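Local coordinates for protein Exo-arabinanase (Penicillium chrysogenum, PDB 3A72) that probably releases arabinobiose from the non-reducing ends of alpha-1,5-linked arabinan chains as an exo-acting glycosyl hydrolase, at residues A[41-52]-A[76-84]. Numbering follows the deposited sequence.
Sequences ENYSPEPPAVYF and GYGLRYQPF. With AHR (alpha-L-arabinofuranose), chain B.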
loop_
_atom_site.group_PDB
_atom_site.type_symbol
_atom_site.label_atom_id
_atom_site.label_comp_id
_atom_site.label_asym_id
_atom_site.label_seq_id
_atom_site.Cartn_x
_atom_site.Cartn_y
_atom_site.Cartn_z
ATOM N N GLU A 41 5.939 7.403 5.711
ATOM C CA GLU A 41 5.609 8.712 6.232
ATOM C C GLU A 41 6.609 9.085 7.323
ATOM O O GLU A 41 6.786 8.329 8.295
ATOM C CB GLU A 41 4.213 8.731 6.853
ATOM C CG GLU A 41 3.084 8.409 5.869
ATOM C CD GLU A 41 1.726 8.219 6.494
ATOM O OE1 GLU A 41 1.613 8.271 7.752
ATOM O OE2 GLU A 41 0.751 7.949 5.723
ATOM N N ASN A 42 7.278 10.218 7.133
ATOM C CA ASN A 42 8.443 10.613 7.940
ATOM C C ASN A 42 8.100 11.917 8.627
ATOM O O ASN A 42 8.056 12.999 7.980
ATOM C CB ASN A 42 9.632 10.704 6.994
ATOM C CG ASN A 42 10.969 10.871 7.681
ATOM O OD1 ASN A 42 11.615 11.996 7.641
ATOM N ND2 ASN A 42 11.426 9.913 8.304
ATOM N N TYR A 43 7.803 11.842 9.903
ATOM C CA TYR A 43 7.201 12.970 10.666
ATOM C C TYR A 43 8.289 13.842 11.291
ATOM O O TYR A 43 8.404 14.020 12.489
ATOM C CB TYR A 43 6.230 12.443 11.701
ATOM C CG TYR A 43 4.995 11.777 11.145
ATOM C CD1 TYR A 43 3.779 12.430 11.166
ATOM C CD2 TYR A 43 5.041 10.485 10.585
ATOM C CE1 TYR A 43 2.617 11.859 10.662
ATOM C CE2 TYR A 43 3.863 9.914 10.079
ATOM C CZ TYR A 43 2.678 10.617 10.113
ATOM O OH TYR A 43 1.509 10.080 9.628
ATOM N N SER A 44 9.084 14.436 10.428
ATOM C CA SER A 44 10.152 15.344 10.836
ATOM C C SER A 44 9.521 16.676 11.252
ATOM O O SER A 44 8.519 17.120 10.730
ATOM C CB SER A 44 11.170 15.473 9.746
ATOM O OG SER A 44 10.601 15.950 8.523
ATOM N N PRO A 45 10.191 17.387 12.193
ATOM C CA PRO A 45 9.708 18.724 12.534
ATOM C C PRO A 45 9.864 19.691 11.389
ATOM O O PRO A 45 10.842 19.648 10.626
ATOM C CB PRO A 45 10.667 19.137 13.686
ATOM C CG PRO A 45 11.531 18.038 13.988
ATOM C CD PRO A 45 11.389 16.984 12.949
ATOM N N GLU A 46 8.857 20.568 11.199
ATOM C CA GLU A 46 8.780 21.493 10.099
ATOM C C GLU A 46 8.863 22.910 10.604
ATOM O O GLU A 46 8.391 23.193 11.728
ATOM C CB GLU A 46 7.431 21.311 9.377
ATOM C CG GLU A 46 7.208 19.913 8.799
ATOM C CD GLU A 46 5.876 19.820 8.120
ATOM O OE1 GLU A 46 4.854 19.829 8.853
ATOM O OE2 GLU A 46 5.811 19.762 6.862
ATOM N N PRO A 47 9.375 23.846 9.820
ATOM C CA PRO A 47 9.985 23.663 8.489
ATOM C C PRO A 47 11.343 23.000 8.595
ATOM O O PRO A 47 11.991 22.928 9.680
ATOM C CB PRO A 47 10.149 25.121 7.984
ATOM C CG PRO A 47 10.318 25.893 9.231
ATOM C CD PRO A 47 9.399 25.267 10.282
ATOM N N PRO A 48 11.895 22.523 7.504
ATOM C CA PRO A 48 11.269 22.529 6.189
ATOM C C PRO A 48 10.210 21.482 6.029
ATOM O O PRO A 48 9.970 20.657 6.925
ATOM C CB PRO A 48 12.447 22.166 5.246
ATOM C CG PRO A 48 13.356 21.376 6.097
ATOM C CD PRO A 48 13.250 21.939 7.481
ATOM N N ALA A 49 9.529 21.487 4.925
ATOM C CA ALA A 49 8.370 20.609 4.710
ATOM C C ALA A 49 8.792 19.122 4.694
ATOM O O ALA A 49 9.871 18.761 4.212
ATOM C CB ALA A 49 7.684 20.946 3.397
ATOM N N VAL A 50 7.909 18.278 5.217
ATOM C CA VAL A 50 8.185 16.841 5.247
ATOM C C VAL A 50 8.373 16.291 3.818
ATOM O O VAL A 50 7.897 16.829 2.811
ATOM C CB VAL A 50 7.090 16.075 6.002
ATOM C CG1 VAL A 50 7.119 16.392 7.490
ATOM C CG2 VAL A 50 5.693 16.312 5.381
ATOM N N TYR A 51 9.105 15.165 3.775
ATOM C CA TYR A 51 9.484 14.500 2.546
ATOM C C TYR A 51 9.345 13.001 2.724
ATOM O O TYR A 51 9.235 12.502 3.859
ATOM C CB TYR A 51 10.980 14.889 2.160
ATOM C CG TYR A 51 11.914 14.549 3.313
ATOM C CD1 TYR A 51 12.418 13.272 3.532
ATOM C CD2 TYR A 51 12.289 15.504 4.226
ATOM C CE1 TYR A 51 13.230 12.944 4.580
ATOM C CE2 TYR A 51 13.111 15.196 5.295
ATOM C CZ TYR A 51 13.582 13.908 5.470
ATOM O OH TYR A 51 14.391 13.632 6.538
ATOM N N PHE A 52 9.428 12.248 1.637
ATOM C CA PHE A 52 9.508 10.789 1.706
ATOM C C PHE A 52 10.955 10.318 1.511
ATOM O O PHE A 52 11.518 10.526 0.447
ATOM C CB PHE A 52 8.616 10.122 0.692
ATOM C CG PHE A 52 7.133 10.352 0.879
ATOM C CD1 PHE A 52 6.516 10.172 2.121
ATOM C CD2 PHE A 52 6.344 10.727 -0.201
ATOM C CE1 PHE A 52 5.142 10.383 2.256
ATOM C CE2 PHE A 52 4.987 10.901 -0.069
ATOM C CZ PHE A 52 4.391 10.734 1.169
ATOM N N GLY A 76 4.958 22.595 -2.149
ATOM C CA GLY A 76 5.660 23.079 -1.015
ATOM C C GLY A 76 4.981 22.802 0.319
ATOM O O GLY A 76 5.395 23.356 1.331
ATOM N N TYR A 77 3.961 21.992 0.336
ATOM C CA TYR A 77 3.179 21.670 1.531
ATOM C C TYR A 77 3.885 20.648 2.397
ATOM O O TYR A 77 3.857 20.716 3.649
ATOM C CB TYR A 77 1.798 21.136 1.200
ATOM C CG TYR A 77 0.896 22.006 0.351
ATOM C CD1 TYR A 77 1.097 23.374 0.202
ATOM C CD2 TYR A 77 -0.163 21.452 -0.355
ATOM C CE1 TYR A 77 0.256 24.135 -0.596
ATOM C CE2 TYR A 77 -0.994 22.178 -1.154
ATOM C CZ TYR A 77 -0.785 23.508 -1.283
ATOM O OH TYR A 77 -1.640 24.226 -2.117
ATOM N N GLY A 78 4.474 19.643 1.743
ATOM C CA GLY A 78 5.049 18.467 2.406
ATOM C C GLY A 78 4.442 17.198 1.828
ATOM O O GLY A 78 3.220 17.078 1.715
ATOM N N LEU A 79 5.334 16.269 1.458
ATOM C CA LEU A 79 4.871 14.911 1.047
ATOM C C LEU A 79 4.720 14.119 2.314
ATOM O O LEU A 79 5.706 13.667 2.917
ATOM C CB LEU A 79 5.829 14.286 0.051
ATOM C CG LEU A 79 6.011 15.032 -1.261
ATOM C CD1 LEU A 79 6.788 14.187 -2.265
ATOM C CD2 LEU A 79 4.663 15.523 -1.852
ATOM N N ARG A 80 3.489 14.053 2.795
ATOM C CA ARG A 80 3.185 13.774 4.184
ATOM C C ARG A 80 2.625 12.411 4.484
ATOM O O ARG A 80 3.039 11.755 5.449
ATOM C CB ARG A 80 2.222 14.868 4.716
ATOM C CG ARG A 80 2.033 14.837 6.231
ATOM C CD ARG A 80 1.143 16.017 6.731
ATOM N NE ARG A 80 1.662 17.294 6.236
ATOM C CZ ARG A 80 2.658 17.976 6.733
ATOM N NH1 ARG A 80 3.217 17.611 7.902
ATOM N NH2 ARG A 80 3.096 19.055 6.108
ATOM N N TYR A 81 1.623 11.991 3.695
ATOM C CA TYR A 81 0.889 10.763 3.950
ATOM C C TYR A 81 0.963 9.798 2.732
ATOM O O TYR A 81 0.931 10.221 1.576
ATOM C CB TYR A 81 -0.575 10.993 4.220
ATOM C CG TYR A 81 -0.962 11.554 5.578
ATOM C CD1 TYR A 81 -0.058 11.689 6.641
ATOM C CD2 TYR A 81 -2.294 11.947 5.795
ATOM C CE1 TYR A 81 -0.479 12.209 7.873
ATOM C CE2 TYR A 81 -2.703 12.455 6.986
ATOM C CZ TYR A 81 -1.781 12.589 8.034
ATOM O OH TYR A 81 -2.177 13.083 9.278
ATOM N N GLN A 82 0.999 8.518 3.070
ATOM C CA GLN A 82 0.575 7.452 2.165
ATOM C C GLN A 82 1.375 7.381 0.857
ATOM O O GLN A 82 0.840 7.387 -0.227
ATOM C CB GLN A 82 -0.926 7.592 1.888
ATOM C CG GLN A 82 -1.729 7.460 3.176
ATOM C CD GLN A 82 -2.880 8.424 3.343
ATOM O OE1 GLN A 82 -3.421 8.956 2.353
ATOM N NE2 GLN A 82 -3.296 8.622 4.577
ATOM N N PRO A 83 2.709 7.215 0.989
ATOM C CA PRO A 83 3.525 6.999 -0.206
ATOM C C PRO A 83 3.213 5.649 -0.820
ATOM O O PRO A 83 2.604 4.745 -0.223
ATOM C CB PRO A 83 4.958 7.010 0.348
ATOM C CG PRO A 83 4.805 6.458 1.744
ATOM C CD PRO A 83 3.487 7.069 2.214
ATOM N N PHE A 84 3.689 5.458 -2.043
ATOM C CA PHE A 84 3.615 4.179 -2.759
ATOM C C PHE A 84 4.683 4.186 -3.820
ATOM O O PHE A 84 4.707 5.083 -4.672
ATOM C CB PHE A 84 2.226 3.950 -3.423
ATOM C CG PHE A 84 2.110 2.536 -3.906
ATOM C CD1 PHE A 84 1.817 1.538 -3.024
ATOM C CD2 PHE A 84 2.368 2.174 -5.212
ATOM C CE1 PHE A 84 1.774 0.222 -3.366
ATOM C CE2 PHE A 84 2.323 0.853 -5.598
ATOM C CZ PHE A 84 2.023 -0.132 -4.695
HETATM O O5 AHR B . -1.684 7.539 6.757
HETATM C C5 AHR B . -1.842 8.505 7.837
HETATM C C4 AHR B . -3.184 8.270 8.498
HETATM O O4 AHR B . -4.234 8.573 7.518
HETATM C C3 AHR B . -3.465 9.292 9.591
HETATM O O3 AHR B . -2.898 8.893 10.855
HETATM C C2 AHR B . -5.004 9.212 9.664
HETATM O O2 AHR B . -5.597 10.424 10.184
HETATM C C1 AHR B . -5.411 9.002 8.199
HETATM O O HOH W 1 6.738 12.217 5.055
HETATM O O HOH W 2 4.926 12.966 7.277
HETATM O O HOH W 3 5.112 22.340 5.548
#
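The guanidinium of R80 holds the carboxylate of E46 through both terminal nitrogens in a two-pronged salt bridge: NH1 meets OE1 from above the carboxylate plane and NH2 takes the syn lone pair of OE2 at 2.9 Å, the two planes standing 56° apart. A bend at chi3 (-53°) brings the guanidinium back to the loop between strands 36-42 and 52-57, where V50 CG2 lies over one face. OE2 also accepts the backbone N of V50, and T109 holds OE1; NE of R80 bonds to I107 O, so both charged ends are fixed.

Backbone bonding is sparse, with L79 N reaching V50 O at 3.0 Å. One water bridges N42 N, Y51 O and L79 O; a second spans R80 O and, weakly, N42 O.

Among the apolar groups, the F52 ring is wedged between P83 CB, 3.7 Å from its centroid and almost on the normal, and L79 on the opposite face, whose CB makes a further CH-pi contact.

Toward the sugar, E41 OE2 takes Q82 N on its anti lone pair (2.7 Å) and accepts O5 of arabinofuranose at 2.7 Å, while Y43 OH donates to OE1. Q82 NE2 donates to the same O5 along a nearly straight line (170°), and C5 sits over the Y81 ring. Two successive blades of a six-bladed beta-propeller thus meet here: E41, ending one blade's second strand, and Y81 and Q82, where the next blade's first strand begins, furnish part of the central glycan pocket.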